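Local coordinates for paraflagellar rod component (Trypanosoma brucei, PDB 2Q0X), which is of unknown function but adopts the alpha/beta-hydrolase fold and is named as a component of the paraflagellar rod, at residues A[114-119]-A[183-188]; A[120-125]-A[138-143]; A[198-203]-A[227-232]; A[202-207]-A[245-250]. All blocks are in the same frame, centred on the assembly; numbering follows the deposited sequence.

Interaction 1 of 4, residues A[114-119]-A[183-188]; sequences ATSTGT and YDIPIT
Ser116 and Thr117 meet Ile185 and Ile187 through van der Waals contacts and one bridging water, with no direct hydrogen bond. The hydroxyl oxygen Ser116 OG rests against the methyl Ile185 CG2 at 3.7 Å. The apolar pairs belong to Thr117 CG2, 4.0 Å from Ile185 CG2 and 4.1 Å from Ile187 CD1, so that this one methyl touches both isoleucines. Chi1 65° sets CG2 anti to the carbonyl carbon and stands OG1 between the backbone N and that carbon, from where it meets the water. The water accepts from Thr117 OG1 at 2.7 Å and donates to Pro186 O at 2.6 Å, tying the two loops. Within the 114-119 turn, Gly118 N bonds to Thr115 O at 3.0 Å. Ser116 has unusual backbone angles with positive phi (phi 57°, psi -136°) in a Ser-X-Gly turn between strand and helix, as at the nucleophile elbow of alpha/beta-hydrolases; a catalytic role is not established here. Asp184 OD1 holds Ile185 N, and OD2 forms a salt bridge with Arg273. The elbow leads from strand 110-115, beside strand 135-143, into helix 119-128, while the facing loop runs between helices 154-170 and 189-193.

Interaction 2 of 4, residues A[120-125]-A[138-143]; sequences QLVFEL and VILHGV
Leu140 receives Val122 and Phe123 where helix 119-128 packs on the sheet within the beta-alpha-beta unit formed by strand 110-115, that helix and strand 135-143, a building block of the alpha/beta-hydrolase fold. The axes of segments 120-125 and 138-143 come within 10.1 Å and run nearly antiparallel, at 148°, as expected for a helix returning the chain to the start of the next parallel strand. Leu140 gives up the largest area to the contact. Its two methyls divide the work: CD2 turns to Val122 and CD1 to the phenylalanine ring. Val122 aims at the strand from one turn into the helix; with chi1 169° its CG1 is anti to the backbone N, which lets that methyl touch both Leu140 CD2 and Val138 CG1, each at 3.8 Å. Val138 and Leu140 are two residues apart and so project from the same face of the strand, whereas Ile139 between them turns its side chain to the other face. Phe123 leaves the helix at the flank and reaches the strand only with the far end of its ring; the Phe123 side chain also packs on Ser219 and Ile223. Every touching residue is buried, and the interface is wholly apolar. Val122 also touches Ala114 of strand 110-115, so the valine meets two neighbouring strands. At the ring tip, Phe123 CZ approaches Leu140 CD1 obliquely at 3.6 Å, with CE2 slightly farther at 4.0 Å.

Interaction 3 of 4, residues A[198-203]-A[227-232]; sequences PTLQEA and LLLMLA
Leu200 extends toward Leu229 and Leu231 because its CG stands anti to the carbonyl carbon (chi1 -69°) and its chain then runs on extended to CD1 (chi2 -169°). The two strand leucines share nearly the same shape, and each meets that methyl with its CD2. Leu200 CD1 lies 3.9 Å from Leu231 CD2 and 4.1 Å from Leu229 CD2, bridging two side chains that alternate with Met230, whose thioether leads away to the other face of the sheet. The helix that carries Leu200 starts with a capping box. Thr199 is the N-cap, and Glu202 OE1 accepts from both Thr199 N, at 3.0 Å, and Thr199 OG1, at 2.6 Å. The hydroxyl arrives on the syn side, 19° out of the carboxylate plane, whereas the amide N comes from the opposite side of the plane and farther out of it. Thr199 OG1 in turn accepts a weak bond from Gln201 N, and Glu202 OE2 is bonded to Tyr183 OH. Helix 200-209 thus lies over strand 227-232, whose Leu229 also touches Leu140. The contact itself is apolar, and the hydrogen bonds of segment 198-203 lie in its cap and toward other parts of the fold, not across to the strand.

Interaction 4 of 4, residues A[202-207]-A[245-250]; sequences EAVWNP and GTVLEG
The backbone bond from Gly250 N to Thr246 O, 2.9 Å long, secures the helical turn on which Val247 faces Trp205, and Glu249 N closes on Gly245 O at the same length. Between the two helices no hydrogen bond forms; the contact is a CH-pi interaction with apolar packing beside it. Val247 CG2 sits over one face of the indole, 4.0 Å from the centroid of the six-membered ring and 24° off its normal, displaced toward the rim so that its closest ring atom is Trp205 CZ3 at 3.6 Å. The second methyl meets the same part of the six-membered ring, with Val247 CG1 3.9 Å from Trp205 CZ3, and touches Val204 CG1 at 4.2 Å. Trp205 starts out in the other direction, its CB pointing away from Val247. With CG anti to the backbone N (chi1 -158°), the broad ring then swings back far enough to lie against the valine. Its indole NE1 is hydrogen-bonded to Tyr237 OH, which probably helps to fix the ring's rotation. A wider pi-type turn at 202-205 carries Val204 and Trp205 round, and the helix kinks where Pro207 has no N-H to offer. Val247 also touches Cys208 and Ile209 farther along helix 200-209. Helix 241-254 therefore packs against that helix, while Trp205 and Leu248 touch strand 260-264 at the outer border of the main sheet.

How the interactions relate
Interactions 1, 2 and 3 all reach the main sheet. Interaction 2 is the deepest, its centre about 3 Å from the centre of the chain; that of interaction 4 lies farthest out, about 16 Å from it, though its touching residues are still buried. Interactions 2 and 3 sit on neighbouring strands, joined by Leu140 O to Met230 N at 2.7 Å, and their helices meet where Phe123 packs on Ala203. Interactions 3 and 4 share helix 200-209, its start lying on the sheet and its middle on another helix. Chemistry follows place: apolar over the strands (aliphatic in interaction 3, with a phenylalanine ring in interaction 2), CH-pi between helices, and water-bridged at the elbow of interaction 1.

Interaction 1 of 4, residues A[114-119]-A[183-188]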
# COMPACT_ATOMS: atom_id res chain seq x y z
N ALA A 114 5.84 8.40 14.22
CA ALA A 114 5.11 7.15 14.02
C ALA A 114 3.77 7.23 14.67
O ALA A 114 3.62 7.79 15.74
CB ALA A 114 5.87 5.95 14.57
N THR A 115 2.77 6.68 13.97
CA THR A 115 1.45 6.46 14.51
C THR A 115 1.18 4.98 14.56
O THR A 115 1.76 4.20 13.80
CB THR A 115 0.37 7.14 13.63
OG1 THR A 115 0.53 6.72 12.26
CG2 THR A 115 0.45 8.66 13.76
N SER A 116 0.27 4.59 15.46
CA SER A 116 -0.22 3.20 15.53
C SER A 116 0.92 2.17 15.74
O SER A 116 1.83 2.42 16.54
CB SER A 116 -1.06 2.89 14.28
OG SER A 116 -1.72 1.66 14.42
N THR A 117 0.90 1.05 15.02
CA THR A 117 1.99 0.05 15.14
C THR A 117 3.32 0.45 14.45
O THR A 117 4.30 -0.31 14.51
CB THR A 117 1.53 -1.33 14.65
OG1 THR A 117 1.24 -1.30 13.25
CG2 THR A 117 0.28 -1.83 15.46
N GLY A 118 3.35 1.64 13.82
CA GLY A 118 4.58 2.21 13.29
C GLY A 118 5.59 2.50 14.39
O GLY A 118 6.80 2.47 14.16
N THR A 119 5.08 2.77 15.59
CA THR A 119 5.91 2.98 16.74
C THR A 119 6.82 1.80 17.07
O THR A 119 7.91 1.99 17.62
CB THR A 119 5.12 3.41 18.00
OG1 THR A 119 4.32 2.33 18.45
CG2 THR A 119 4.24 4.60 17.75
N TYR A 183 -5.80 -9.58 19.45
CA TYR A 183 -5.32 -8.20 19.43
C TYR A 183 -6.40 -7.30 18.87
O TYR A 183 -7.31 -7.80 18.22
CB TYR A 183 -4.02 -8.06 18.62
CG TYR A 183 -3.14 -6.90 19.06
CD1 TYR A 183 -2.59 -6.88 20.33
CD2 TYR A 183 -2.87 -5.84 18.21
CE1 TYR A 183 -1.79 -5.83 20.74
CE2 TYR A 183 -2.08 -4.79 18.61
CZ TYR A 183 -1.54 -4.78 19.88
OH TYR A 183 -0.74 -3.74 20.27
N ASP A 184 -6.31 -5.99 19.12
CA ASP A 184 -7.35 -5.05 18.68
C ASP A 184 -7.03 -4.34 17.36
O ASP A 184 -7.78 -4.44 16.40
CB ASP A 184 -7.68 -4.02 19.78
CG ASP A 184 -6.46 -3.44 20.46
OD1 ASP A 184 -5.33 -3.73 20.02
OD2 ASP A 184 -6.62 -2.70 21.44
N ILE A 185 -5.92 -3.62 17.31
CA ILE A 185 -5.50 -2.91 16.11
C ILE A 185 -5.12 -3.97 15.06
O ILE A 185 -4.56 -5.01 15.43
CB ILE A 185 -4.31 -1.98 16.44
CG1 ILE A 185 -4.77 -0.84 17.36
CG2 ILE A 185 -3.65 -1.44 15.16
CD1 ILE A 185 -3.64 -0.07 17.98
N PRO A 186 -5.46 -3.75 13.77
CA PRO A 186 -5.06 -4.72 12.75
C PRO A 186 -3.54 -4.93 12.63
O PRO A 186 -2.78 -3.97 12.52
CB PRO A 186 -5.64 -4.15 11.46
CG PRO A 186 -6.72 -3.24 11.88
CD PRO A 186 -6.27 -2.66 13.19
N ILE A 187 -3.13 -6.19 12.67
CA ILE A 187 -1.72 -6.55 12.75
C ILE A 187 -1.51 -7.99 12.29
O ILE A 187 -2.35 -8.87 12.56
CB ILE A 187 -1.18 -6.35 14.20
CG1 ILE A 187 0.34 -6.55 14.26
CG2 ILE A 187 -1.90 -7.29 15.18
CD1 ILE A 187 1.00 -5.90 15.48
N THR A 188 -0.40 -8.25 11.60
CA THR A 188 -0.10 -9.60 11.15
C THR A 188 0.60 -10.36 12.27
O THR A 188 1.31 -9.75 13.08
CB THR A 188 0.76 -9.63 9.85
OG1 THR A 188 2.00 -8.96 10.05
CG2 THR A 188 0.02 -9.00 8.70
O HOH W 1 -0.25 -3.28 12.19

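Interaction 2 of 4, residues A[120-125]-A[138-143]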
# COMPACT_ATOMS: atom_id res chain seq x y z
N GLN A 120 6.36 0.58 16.78
CA GLN A 120 7.18 -0.62 16.93
C GLN A 120 8.49 -0.50 16.16
O GLN A 120 9.55 -0.99 16.61
CB GLN A 120 6.45 -1.83 16.39
CG GLN A 120 7.13 -3.17 16.71
CD GLN A 120 6.34 -4.36 16.27
OE1 GLN A 120 5.58 -4.30 15.31
NE2 GLN A 120 6.54 -5.50 16.96
N LEU A 121 8.40 0.08 14.97
CA LEU A 121 9.56 0.23 14.11
C LEU A 121 10.51 1.28 14.66
O LEU A 121 11.71 1.16 14.51
CB LEU A 121 9.12 0.59 12.69
CG LEU A 121 8.10 -0.35 12.03
CD1 LEU A 121 8.04 -0.06 10.53
CD2 LEU A 121 8.41 -1.82 12.29
N VAL A 122 9.98 2.32 15.29
CA VAL A 122 10.80 3.41 15.76
C VAL A 122 11.71 2.94 16.90
O VAL A 122 12.88 3.31 16.91
CB VAL A 122 9.96 4.65 16.15
CG1 VAL A 122 10.81 5.70 16.90
CG2 VAL A 122 9.32 5.26 14.91
N PHE A 123 11.20 2.12 17.82
CA PHE A 123 12.01 1.66 18.95
C PHE A 123 13.16 0.78 18.46
O PHE A 123 14.30 0.92 18.92
CB PHE A 123 11.18 0.94 20.02
CG PHE A 123 10.29 1.87 20.81
CD1 PHE A 123 10.83 2.77 21.71
CD2 PHE A 123 8.90 1.85 20.64
CE1 PHE A 123 10.02 3.63 22.44
CE2 PHE A 123 8.09 2.71 21.37
CZ PHE A 123 8.65 3.59 22.27
N GLU A 124 12.83 -0.10 17.51
CA GLU A 124 13.81 -0.95 16.83
C GLU A 124 14.84 -0.14 16.05
O GLU A 124 16.05 -0.41 16.13
CB GLU A 124 13.05 -1.91 15.91
CG GLU A 124 13.90 -2.95 15.24
CD GLU A 124 14.57 -3.89 16.22
OE1 GLU A 124 14.00 -4.17 17.31
OE2 GLU A 124 15.68 -4.35 15.87
N LEU A 125 14.37 0.86 15.31
CA LEU A 125 15.24 1.79 14.59
C LEU A 125 16.22 2.47 15.53
O LEU A 125 17.41 2.42 15.30
CB LEU A 125 14.45 2.88 13.85
CG LEU A 125 14.19 2.70 12.35
CD1 LEU A 125 13.33 3.84 11.78
CD2 LEU A 125 15.48 2.61 11.63
N VAL A 138 11.91 12.55 18.05
CA VAL A 138 10.99 11.46 17.87
C VAL A 138 9.60 11.92 18.33
O VAL A 138 9.45 12.56 19.36
CB VAL A 138 11.46 10.19 18.61
CG1 VAL A 138 10.45 9.10 18.48
CG2 VAL A 138 12.87 9.72 18.07
N ILE A 139 8.59 11.59 17.53
CA ILE A 139 7.20 11.86 17.88
C ILE A 139 6.43 10.56 17.74
O ILE A 139 6.43 9.96 16.68
CB ILE A 139 6.56 12.92 16.91
CG1 ILE A 139 7.34 14.24 16.92
CG2 ILE A 139 5.06 13.11 17.24
CD1 ILE A 139 7.33 15.01 15.58
N LEU A 140 5.76 10.15 18.81
CA LEU A 140 5.00 8.91 18.77
C LEU A 140 3.57 9.16 19.21
O LEU A 140 3.32 9.79 20.23
CB LEU A 140 5.64 7.84 19.67
CG LEU A 140 7.13 7.54 19.49
CD1 LEU A 140 7.65 6.63 20.59
CD2 LEU A 140 7.41 7.00 18.14
N HIS A 141 2.63 8.64 18.43
CA HIS A 141 1.21 8.70 18.76
C HIS A 141 0.71 7.32 19.05
O HIS A 141 1.05 6.36 18.35
CB HIS A 141 0.38 9.35 17.64
CG HIS A 141 -1.08 9.49 17.96
ND1 HIS A 141 -1.97 8.44 17.89
CD2 HIS A 141 -1.80 10.56 18.39
CE1 HIS A 141 -3.17 8.85 18.24
NE2 HIS A 141 -3.10 10.14 18.55
N GLY A 142 -0.10 7.22 20.10
CA GLY A 142 -0.83 6.01 20.38
C GLY A 142 -2.14 6.22 21.11
O GLY A 142 -2.31 7.17 21.88
N VAL A 143 -3.07 5.31 20.83
CA VAL A 143 -4.30 5.18 21.59
C VAL A 143 -4.08 4.13 22.65
O VAL A 143 -3.59 3.04 22.36
CB VAL A 143 -5.46 4.73 20.71
CG1 VAL A 143 -6.76 4.60 21.56
CG2 VAL A 143 -5.63 5.69 19.50

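Interaction 3 of 4, residues A[198-203]-A[227-232]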
# COMPACT_ATOMS: atom_id res chain seq x y z
N PRO A 198 4.68 -3.39 19.84
CA PRO A 198 3.80 -3.02 18.75
C PRO A 198 3.29 -1.59 18.82
O PRO A 198 3.39 -0.89 17.85
CB PRO A 198 2.64 -4.02 18.88
CG PRO A 198 3.29 -5.22 19.44
CD PRO A 198 4.28 -4.69 20.44
N THR A 199 2.82 -1.15 19.99
CA THR A 199 2.25 0.19 20.16
C THR A 199 2.71 0.79 21.48
O THR A 199 3.42 0.15 22.24
CB THR A 199 0.70 0.12 20.16
OG1 THR A 199 0.26 -0.67 21.28
CG2 THR A 199 0.18 -0.49 18.83
N LEU A 200 2.30 2.02 21.72
CA LEU A 200 2.55 2.69 22.99
C LEU A 200 1.88 2.03 24.19
O LEU A 200 2.29 2.27 25.33
CB LEU A 200 2.12 4.14 22.89
CG LEU A 200 3.00 5.00 21.99
CD1 LEU A 200 2.64 6.44 22.18
CD2 LEU A 200 4.46 4.79 22.26
N GLN A 201 0.84 1.21 23.97
CA GLN A 201 0.30 0.39 25.06
C GLN A 201 1.41 -0.46 25.69
O GLN A 201 1.61 -0.43 26.91
CB GLN A 201 -0.84 -0.50 24.57
CG GLN A 201 -1.65 -1.17 25.69
CD GLN A 201 -2.59 -0.22 26.38
OE1 GLN A 201 -2.99 0.80 25.81
NE2 GLN A 201 -2.95 -0.53 27.64
N GLU A 202 2.13 -1.21 24.87
CA GLU A 202 3.19 -2.09 25.38
C GLU A 202 4.47 -1.32 25.75
O GLU A 202 5.12 -1.62 26.75
CB GLU A 202 3.52 -3.18 24.34
CG GLU A 202 2.34 -4.12 24.04
CD GLU A 202 1.59 -3.80 22.77
OE1 GLU A 202 1.56 -2.61 22.34
OE2 GLU A 202 1.01 -4.74 22.19
N ALA A 203 4.80 -0.32 24.94
CA ALA A 203 6.04 0.45 25.12
C ALA A 203 6.01 1.40 26.33
O ALA A 203 7.03 1.59 26.97
CB ALA A 203 6.36 1.22 23.86
N LEU A 227 11.61 13.74 22.83
CA LEU A 227 10.51 12.85 22.55
C LEU A 227 9.19 13.58 22.85
O LEU A 227 9.06 14.21 23.90
CB LEU A 227 10.66 11.61 23.43
CG LEU A 227 9.49 10.63 23.43
CD1 LEU A 227 9.33 10.08 22.06
CD2 LEU A 227 9.79 9.52 24.47
N LEU A 228 8.27 13.55 21.89
CA LEU A 228 6.88 13.92 22.13
C LEU A 228 6.07 12.65 22.07
O LEU A 228 6.07 11.95 21.07
CB LEU A 228 6.39 14.93 21.08
CG LEU A 228 4.89 15.35 21.07
CD1 LEU A 228 4.50 16.05 22.38
CD2 LEU A 228 4.55 16.24 19.84
N LEU A 229 5.42 12.32 23.18
CA LEU A 229 4.41 11.27 23.23
C LEU A 229 3.02 11.90 23.12
O LEU A 229 2.66 12.79 23.90
CB LEU A 229 4.51 10.49 24.56
CG LEU A 229 5.74 9.58 24.71
CD1 LEU A 229 5.58 8.79 25.98
CD2 LEU A 229 5.88 8.63 23.50
N MET A 230 2.26 11.42 22.14
CA MET A 230 0.91 11.90 21.89
C MET A 230 -0.05 10.79 22.21
O MET A 230 -0.11 9.80 21.52
CB MET A 230 0.76 12.33 20.43
CG MET A 230 1.76 13.39 20.00
SD MET A 230 1.64 13.72 18.23
CE MET A 230 0.13 14.68 18.18
N LEU A 231 -0.78 10.96 23.31
CA LEU A 231 -1.66 9.94 23.83
C LEU A 231 -3.14 10.32 23.64
O LEU A 231 -3.53 11.47 23.85
CB LEU A 231 -1.35 9.70 25.31
CG LEU A 231 0.09 9.28 25.59
CD1 LEU A 231 0.40 9.23 27.06
CD2 LEU A 231 0.36 7.92 24.91
N ALA A 232 -3.92 9.33 23.20
CA ALA A 232 -5.36 9.43 23.07
C ALA A 232 -5.99 8.17 23.66
O ALA A 232 -5.32 7.17 23.86
CB ALA A 232 -5.74 9.55 21.60

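Interaction 4 of 4, residues A[202-207]-A[245-250]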
# COMPACT_ATOMS: atom_id res chain seq x y z
N GLU A 202 2.13 -1.21 24.87
CA GLU A 202 3.19 -2.09 25.38
C GLU A 202 4.47 -1.32 25.75
O GLU A 202 5.12 -1.62 26.75
CB GLU A 202 3.52 -3.18 24.34
CG GLU A 202 2.34 -4.12 24.04
CD GLU A 202 1.59 -3.80 22.77
OE1 GLU A 202 1.56 -2.61 22.34
OE2 GLU A 202 1.01 -4.74 22.19
N ALA A 203 4.80 -0.32 24.94
CA ALA A 203 6.04 0.45 25.12
C ALA A 203 6.01 1.40 26.33
O ALA A 203 7.03 1.59 26.97
CB ALA A 203 6.36 1.22 23.86
N VAL A 204 4.84 1.98 26.63
CA VAL A 204 4.76 3.03 27.65
C VAL A 204 3.65 2.80 28.69
O VAL A 204 3.92 2.80 29.89
CB VAL A 204 4.58 4.42 26.97
CG1 VAL A 204 4.25 5.50 27.99
CG2 VAL A 204 5.83 4.80 26.19
N TRP A 205 2.42 2.61 28.24
CA TRP A 205 1.27 2.65 29.13
C TRP A 205 1.29 1.52 30.15
O TRP A 205 1.31 1.76 31.37
CB TRP A 205 -0.03 2.61 28.33
CG TRP A 205 -1.20 3.16 29.07
CD1 TRP A 205 -2.25 2.47 29.56
CD2 TRP A 205 -1.42 4.53 29.42
NE1 TRP A 205 -3.12 3.32 30.20
CE2 TRP A 205 -2.63 4.60 30.12
CE3 TRP A 205 -0.71 5.72 29.19
CZ2 TRP A 205 -3.16 5.80 30.61
CZ3 TRP A 205 -1.22 6.92 29.67
CH2 TRP A 205 -2.45 6.95 30.36
N ASN A 206 1.29 0.29 29.64
CA ASN A 206 1.35 -0.89 30.50
C ASN A 206 2.52 -0.89 31.49
O ASN A 206 2.29 -0.97 32.69
CB ASN A 206 1.33 -2.17 29.64
CG ASN A 206 -0.05 -2.45 29.05
OD1 ASN A 206 -1.04 -1.78 29.38
ND2 ASN A 206 -0.12 -3.47 28.19
N PRO A 207 3.77 -0.79 31.00
CA PRO A 207 4.88 -0.80 31.97
C PRO A 207 4.89 0.36 32.97
O PRO A 207 5.32 0.17 34.10
CB PRO A 207 6.13 -0.77 31.08
CG PRO A 207 5.64 -0.32 29.73
CD PRO A 207 4.25 -0.72 29.61
N GLY A 245 -0.03 10.74 36.35
CA GLY A 245 1.19 11.08 37.08
C GLY A 245 2.26 10.01 37.03
O GLY A 245 3.44 10.32 36.87
N THR A 246 1.86 8.75 37.20
CA THR A 246 2.80 7.61 37.17
C THR A 246 3.39 7.43 35.77
O THR A 246 4.57 7.07 35.63
CB THR A 246 2.11 6.28 37.59
OG1 THR A 246 1.64 6.40 38.94
CG2 THR A 246 3.08 5.11 37.52
N VAL A 247 2.56 7.65 34.75
CA VAL A 247 3.03 7.59 33.37
C VAL A 247 4.03 8.72 33.07
O VAL A 247 5.09 8.48 32.49
CB VAL A 247 1.85 7.60 32.36
CG1 VAL A 247 2.35 7.82 30.95
CG2 VAL A 247 1.01 6.28 32.47
N LEU A 248 3.70 9.94 33.50
CA LEU A 248 4.61 11.08 33.33
C LEU A 248 5.95 10.83 34.05
O LEU A 248 7.03 11.04 33.50
CB LEU A 248 3.95 12.36 33.85
CG LEU A 248 4.73 13.66 33.64
CD1 LEU A 248 5.04 13.89 32.16
CD2 LEU A 248 3.96 14.86 34.24
N GLU A 249 5.86 10.36 35.29
CA GLU A 249 7.03 10.00 36.08
C GLU A 249 7.89 8.90 35.43
O GLU A 249 9.13 9.01 35.40
CB GLU A 249 6.59 9.57 37.48
CG GLU A 249 7.74 9.25 38.40
CD GLU A 249 7.29 8.80 39.76
OE1 GLU A 249 6.31 9.37 40.29
OE2 GLU A 249 7.96 7.90 40.31
N GLY A 250 7.25 7.85 34.94
CA GLY A 250 7.96 6.74 34.30
C GLY A 250 8.69 7.14 33.04
O GLY A 250 9.83 6.73 32.81